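PDB 5WE0: protection of telomeres protein poz1 from Schizosaccharomyces pombe, which binds telomeric DNA and negatively regulates telomerase and telomere length. Local coordinates for residues A[12-24]-A[231-243]. Numbering follows the deposited sequence.
Sequences NTLETFFIKENHY and CDYDFKQREIVKM
The Gln237 amide has both acceptors of its NE2 in its own plane, and the Phe235 ring is met obliquely by CG2 of Ile19, at 4.2 Å from CD1 of Phe235. Two loops meet here on the surface of a helical fold. Loop 19-24 follows helix 2-18. Loop 231-237 carries an Asx turn at Asp234 and leads into helix 238-241. Gln237, the N-cap residue, bends at chi2 (-57°), which brings its amide up to Glu21. Gln237 NE2 donates to Glu21 O at 3.0 Å and to Phe235 O at 2.9 Å, tying the two backbones together. With an alanine here, Phe235 O would probably lose this donor and the tie to Glu21 O would be broken. Glu21 O also accepts from Gln221 of helix 209-230. The same helix backs Phe235 through Leu227. CG2 of Ile19 rests 3.7 Å from CA of Phe235, and CD1 of Ile19 reaches Asp234 O. The extended Glu21 chain passes Lys236 O with CB and crosses the end of Ile240. CD1 of Ile240 lies 3.8 Å from CG of Glu21. Lys236 stretches fully beyond CG along Ile19, and Lys236 NZ donates to Ile19 O at 3.1 Å, tilted 34° from the carbonyl plane.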
loop_
_atom_site.group_PDB
_atom_site.type_symbol
_atom_site.label_atom_id
_atom_site.label_comp_id
_atom_site.label_asym_id
_atom_site.label_seq_id
_atom_site.Cartn_x
_atom_site.Cartn_y
_atom_site.Cartn_z
ATOM N N ASN A 12 -9.819 -4.602 18.018
ATOM C CA ASN A 12 -8.793 -5.020 18.974
ATOM C C ASN A 12 -8.347 -6.449 18.736
ATOM O O ASN A 12 -7.160 -6.768 18.870
ATOM C CB ASN A 12 -9.302 -4.856 20.411
ATOM C CG ASN A 12 -9.566 -3.415 20.756
ATOM O OD1 ASN A 12 -10.636 -3.062 21.255
ATOM N ND2 ASN A 12 -8.593 -2.560 20.463
ATOM N N THR A 13 -9.276 -7.332 18.381
ATOM C CA THR A 13 -8.876 -8.689 18.021
ATOM C C THR A 13 -7.996 -8.708 16.773
ATOM O O THR A 13 -7.000 -9.451 16.719
ATOM C CB THR A 13 -10.113 -9.574 17.841
ATOM O OG1 THR A 13 -10.752 -9.747 19.119
ATOM C CG2 THR A 13 -9.740 -10.941 17.231
ATOM N N LEU A 14 -8.361 -7.938 15.739
ATOM C CA LEU A 14 -7.532 -7.923 14.528
ATOM C C LEU A 14 -6.116 -7.435 14.827
ATOM O O LEU A 14 -5.142 -7.939 14.246
ATOM C CB LEU A 14 -8.183 -7.076 13.434
ATOM C CG LEU A 14 -9.184 -7.822 12.538
ATOM C CD1 LEU A 14 -9.701 -6.895 11.441
ATOM C CD2 LEU A 14 -8.586 -9.096 11.937
ATOM N N GLU A 15 -5.986 -6.463 15.751
ATOM C CA GLU A 15 -4.674 -5.953 16.142
ATOM C C GLU A 15 -3.737 -7.071 16.558
ATOM O O GLU A 15 -2.561 -7.088 16.165
ATOM C CB GLU A 15 -4.808 -5.000 17.322
ATOM C CG GLU A 15 -5.282 -3.623 17.011
ATOM C CD GLU A 15 -4.782 -2.610 18.038
ATOM O OE1 GLU A 15 -3.709 -2.857 18.639
ATOM O OE2 GLU A 15 -5.451 -1.571 18.232
ATOM N N THR A 16 -4.238 -8.014 17.361
ATOM C CA THR A 16 -3.389 -9.106 17.822
ATOM C C THR A 16 -3.058 -10.074 16.707
ATOM O O THR A 16 -2.132 -10.879 16.858
ATOM C CB THR A 16 -4.032 -9.845 19.007
ATOM O OG1 THR A 16 -4.944 -10.848 18.530
ATOM C CG2 THR A 16 -4.751 -8.860 19.951
ATOM N N PHE A 17 -3.822 -10.069 15.615
ATOM C CA PHE A 17 -3.424 -10.884 14.477
ATOM C C PHE A 17 -2.572 -10.092 13.489
ATOM O O PHE A 17 -1.704 -10.669 12.817
ATOM C CB PHE A 17 -4.656 -11.451 13.740
ATOM C CG PHE A 17 -5.325 -12.605 14.452
ATOM C CD1 PHE A 17 -6.294 -12.375 15.413
ATOM C CD2 PHE A 17 -4.953 -13.911 14.185
ATOM C CE1 PHE A 17 -6.909 -13.432 16.086
ATOM C CE2 PHE A 17 -5.558 -14.976 14.862
ATOM C CZ PHE A 17 -6.540 -14.730 15.809
ATOM N N PHE A 18 -2.794 -8.787 13.385
ATOM C CA PHE A 18 -2.200 -8.033 12.279
ATOM C C PHE A 18 -0.840 -7.432 12.610
ATOM O O PHE A 18 0.052 -7.430 11.757
ATOM C CB PHE A 18 -3.151 -6.914 11.824
ATOM C CG PHE A 18 -4.212 -7.382 10.871
ATOM C CD1 PHE A 18 -4.257 -8.719 10.470
ATOM C CD2 PHE A 18 -5.151 -6.487 10.354
ATOM C CE1 PHE A 18 -5.236 -9.169 9.580
ATOM C CE2 PHE A 18 -6.132 -6.926 9.452
ATOM C CZ PHE A 18 -6.173 -8.267 9.065
ATOM N N ILE A 19 -0.658 -6.927 13.827
ATOM C CA ILE A 19 0.556 -6.190 14.160
ATOM C C ILE A 19 1.711 -7.170 14.319
ATOM O O ILE A 19 1.640 -8.122 15.103
ATOM C CB ILE A 19 0.344 -5.329 15.413
ATOM C CG1 ILE A 19 -0.707 -4.260 15.104
ATOM C CG2 ILE A 19 1.639 -4.671 15.828
ATOM C CD1 ILE A 19 -0.920 -3.240 16.189
ATOM N N LYS A 20 2.769 -6.953 13.548
ATOM C CA LYS A 20 3.938 -7.813 13.515
ATOM C C LYS A 20 5.204 -6.998 13.729
ATOM O O LYS A 20 5.257 -5.800 13.419
ATOM C CB LYS A 20 4.032 -8.538 12.173
ATOM C CG LYS A 20 2.876 -9.474 11.843
ATOM C CD LYS A 20 2.917 -10.717 12.730
ATOM C CE LYS A 20 1.889 -11.753 12.258
ATOM N NZ LYS A 20 1.861 -12.989 13.104
ATOM N N GLU A 21 6.216 -7.657 14.300
ATOM C CA GLU A 21 7.565 -7.096 14.305
ATOM C C GLU A 21 8.072 -6.919 12.878
ATOM O O GLU A 21 8.619 -5.866 12.513
ATOM C CB GLU A 21 8.510 -8.005 15.098
ATOM C CG GLU A 21 9.970 -7.568 15.011
ATOM C CD GLU A 21 10.907 -8.399 15.873
ATOM O OE1 GLU A 21 10.662 -9.617 16.031
ATOM O OE2 GLU A 21 11.901 -7.832 16.377
ATOM N N ASN A 22 7.923 -7.963 12.067
ATOM C CA ASN A 22 8.183 -7.879 10.640
ATOM C C ASN A 22 6.855 -7.693 9.916
ATOM O O ASN A 22 5.991 -6.957 10.402
ATOM C CB ASN A 22 8.948 -9.110 10.150
ATOM C CG ASN A 22 10.236 -9.332 10.917
ATOM O OD1 ASN A 22 11.117 -8.465 10.945
ATOM N ND2 ASN A 22 10.335 -10.477 11.588
ATOM N N HIS A 23 6.673 -8.326 8.764
ATOM C CA HIS A 23 5.507 -8.049 7.933
ATOM C C HIS A 23 4.433 -9.115 8.104
ATOM O O HIS A 23 4.729 -10.312 8.198
ATOM C CB HIS A 23 5.910 -7.940 6.462
ATOM C CG HIS A 23 6.881 -6.842 6.186
ATOM N ND1 HIS A 23 6.657 -5.535 6.572
ATOM C CD2 HIS A 23 8.090 -6.854 5.575
ATOM C CE1 HIS A 23 7.678 -4.787 6.191
ATOM N NE2 HIS A 23 8.561 -5.559 5.582
ATOM N N TYR A 24 3.183 -8.670 8.116
ATOM C CA TYR A 24 2.062 -9.586 8.204
ATOM C C TYR A 24 1.932 -10.429 6.932
ATOM O O TYR A 24 2.261 -9.997 5.820
ATOM C CB TYR A 24 0.771 -8.811 8.464
ATOM C CG TYR A 24 -0.456 -9.677 8.352
ATOM C CD1 TYR A 24 -0.869 -10.483 9.410
ATOM C CD2 TYR A 24 -1.168 -9.741 7.161
ATOM C CE1 TYR A 24 -1.989 -11.311 9.288
ATOM C CE2 TYR A 24 -2.276 -10.555 7.034
ATOM C CZ TYR A 24 -2.687 -11.332 8.098
ATOM O OH TYR A 24 -3.790 -12.137 7.934
ATOM N N CYS A 231 5.409 8.422 18.918
ATOM C CA CYS A 231 4.022 8.515 19.363
ATOM C C CYS A 231 3.624 7.282 20.178
ATOM O O CYS A 231 4.454 6.425 20.506
ATOM C CB CYS A 231 3.115 8.791 18.159
ATOM S SG CYS A 231 3.588 10.359 17.271
ATOM N N ASP A 232 2.354 7.240 20.566
ATOM C CA ASP A 232 1.788 6.137 21.343
ATOM C C ASP A 232 1.149 5.070 20.450
ATOM O O ASP A 232 -0.062 4.823 20.457
ATOM C CB ASP A 232 0.839 6.682 22.412
ATOM C CG ASP A 232 -0.102 5.620 22.956
ATOM O OD1 ASP A 232 0.401 4.574 23.459
ATOM O OD2 ASP A 232 -1.329 5.890 23.024
ATOM N N TYR A 233 1.970 4.505 19.567
ATOM C CA TYR A 233 1.635 3.247 18.923
ATOM C C TYR A 233 2.551 2.157 19.459
ATOM O O TYR A 233 3.688 2.415 19.866
ATOM C CB TYR A 233 1.778 3.362 17.395
ATOM C CG TYR A 233 0.933 4.457 16.765
ATOM C CD1 TYR A 233 1.361 5.784 16.772
ATOM C CD2 TYR A 233 -0.269 4.164 16.134
ATOM C CE1 TYR A 233 0.607 6.784 16.179
ATOM C CE2 TYR A 233 -1.040 5.168 15.542
ATOM C CZ TYR A 233 -0.592 6.467 15.558
ATOM O OH TYR A 233 -1.348 7.460 14.964
ATOM N N ASP A 234 2.071 0.920 19.390
ATOM C CA ASP A 234 2.894 -0.252 19.650
ATOM C C ASP A 234 2.845 -1.093 18.390
ATOM O O ASP A 234 1.782 -1.604 18.023
ATOM C CB ASP A 234 2.409 -1.013 20.887
ATOM C CG ASP A 234 3.211 -2.277 21.172
ATOM O OD1 ASP A 234 4.226 -2.562 20.492
ATOM O OD2 ASP A 234 2.856 -2.957 22.162
ATOM N N PHE A 235 3.987 -1.200 17.721
ATOM C CA PHE A 235 4.142 -1.992 16.512
ATOM C C PHE A 235 5.168 -3.084 16.729
ATOM O O PHE A 235 5.851 -3.503 15.790
ATOM C CB PHE A 235 4.523 -1.111 15.321
ATOM C CG PHE A 235 3.342 -0.411 14.688
ATOM C CD1 PHE A 235 2.471 -1.113 13.852
ATOM C CD2 PHE A 235 3.114 0.942 14.906
ATOM C CE1 PHE A 235 1.389 -0.494 13.280
ATOM C CE2 PHE A 235 2.021 1.597 14.323
ATOM C CZ PHE A 235 1.151 0.880 13.523
ATOM N N LYS A 236 5.314 -3.498 17.989
ATOM C CA LYS A 236 6.193 -4.594 18.380
ATOM C C LYS A 236 7.611 -4.358 17.872
ATOM O O LYS A 236 8.320 -5.283 17.474
ATOM C CB LYS A 236 5.630 -5.939 17.902
ATOM C CG LYS A 236 4.299 -6.270 18.572
ATOM C CD LYS A 236 3.497 -7.373 17.884
ATOM C CE LYS A 236 2.183 -7.620 18.674
ATOM N NZ LYS A 236 1.275 -8.675 18.101
ATOM N N GLN A 237 8.037 -3.096 17.921
ATOM C CA GLN A 237 9.365 -2.698 17.479
ATOM C C GLN A 237 10.352 -2.599 18.637
ATOM O O GLN A 237 11.452 -2.073 18.443
ATOM C CB GLN A 237 9.313 -1.348 16.741
ATOM C CG GLN A 237 8.528 -1.330 15.458
ATOM C CD GLN A 237 9.055 -2.350 14.469
ATOM O OE1 GLN A 237 10.179 -2.246 13.977
ATOM N NE2 GLN A 237 8.249 -3.358 14.188
ATOM N N ARG A 238 9.989 -3.109 19.822
ATOM C CA ARG A 238 10.831 -2.950 21.009
ATOM C C ARG A 238 12.236 -3.509 20.787
ATOM O O ARG A 238 13.231 -2.859 21.128
ATOM C CB ARG A 238 10.158 -3.598 22.227
ATOM C CG ARG A 238 10.000 -5.121 22.174
ATOM C CD ARG A 238 9.904 -5.737 23.570
ATOM N NE ARG A 238 10.384 -7.121 23.601
ATOM C CZ ARG A 238 11.666 -7.483 23.656
ATOM N NH1 ARG A 238 12.626 -6.566 23.664
ATOM N NH2 ARG A 238 11.991 -8.772 23.684
ATOM N N GLU A 239 12.345 -4.698 20.187
ATOM C CA GLU A 239 13.658 -5.300 19.967
ATOM C C GLU A 239 14.495 -4.552 18.932
ATOM O O GLU A 239 15.713 -4.748 18.890
ATOM C CB GLU A 239 13.501 -6.753 19.516
ATOM C CG GLU A 239 14.732 -7.638 19.747
ATOM C CD GLU A 239 14.716 -8.387 21.069
ATOM O OE1 GLU A 239 13.639 -8.446 21.696
ATOM O OE2 GLU A 239 15.776 -8.938 21.467
ATOM N N ILE A 240 13.879 -3.715 18.097
ATOM C CA ILE A 240 14.623 -2.897 17.138
ATOM C C ILE A 240 15.033 -1.544 17.725
ATOM O O ILE A 240 16.158 -1.087 17.504
ATOM C CB ILE A 240 13.785 -2.726 15.847
ATOM C CG1 ILE A 240 13.669 -4.055 15.092
ATOM C CG2 ILE A 240 14.371 -1.654 14.942
ATOM C CD1 ILE A 240 12.242 -4.537 14.870
ATOM N N VAL A 241 14.158 -0.896 18.503
ATOM C CA VAL A 241 14.487 0.403 19.087
ATOM C C VAL A 241 15.620 0.259 20.079
ATOM O O VAL A 241 16.348 1.219 20.356
ATOM C CB VAL A 241 13.264 1.042 19.789
ATOM C CG1 VAL A 241 12.031 0.898 18.973
ATOM C CG2 VAL A 241 13.041 0.451 21.185
ATOM N N LYS A 242 15.675 -0.882 20.759
ATOM C CA LYS A 242 16.671 -1.105 21.816
ATOM C C LYS A 242 18.111 -1.082 21.328
ATOM O O LYS A 242 19.032 -0.708 22.053
ATOM C CB LYS A 242 16.388 -2.423 22.542
ATOM C CG LYS A 242 17.046 -2.531 23.909
ATOM C CD LYS A 242 16.553 -3.755 24.664
ATOM C CE LYS A 242 17.564 -4.205 25.705
ATOM N NZ LYS A 242 17.138 -5.460 26.386
ATOM N N MET A 243 18.296 -1.517 20.083
ATOM C CA MET A 243 19.617 -1.578 19.464
ATOM C C MET A 243 20.004 -0.258 18.806
ATOM O O MET A 243 20.412 -0.222 17.645
ATOM C CB MET A 243 19.673 -2.712 18.437
ATOM C CG MET A 243 19.327 -4.080 19.001
ATOM S SD MET A 243 20.611 -4.730 20.088
ATOM C CE MET A 243 21.965 -4.927 18.931
#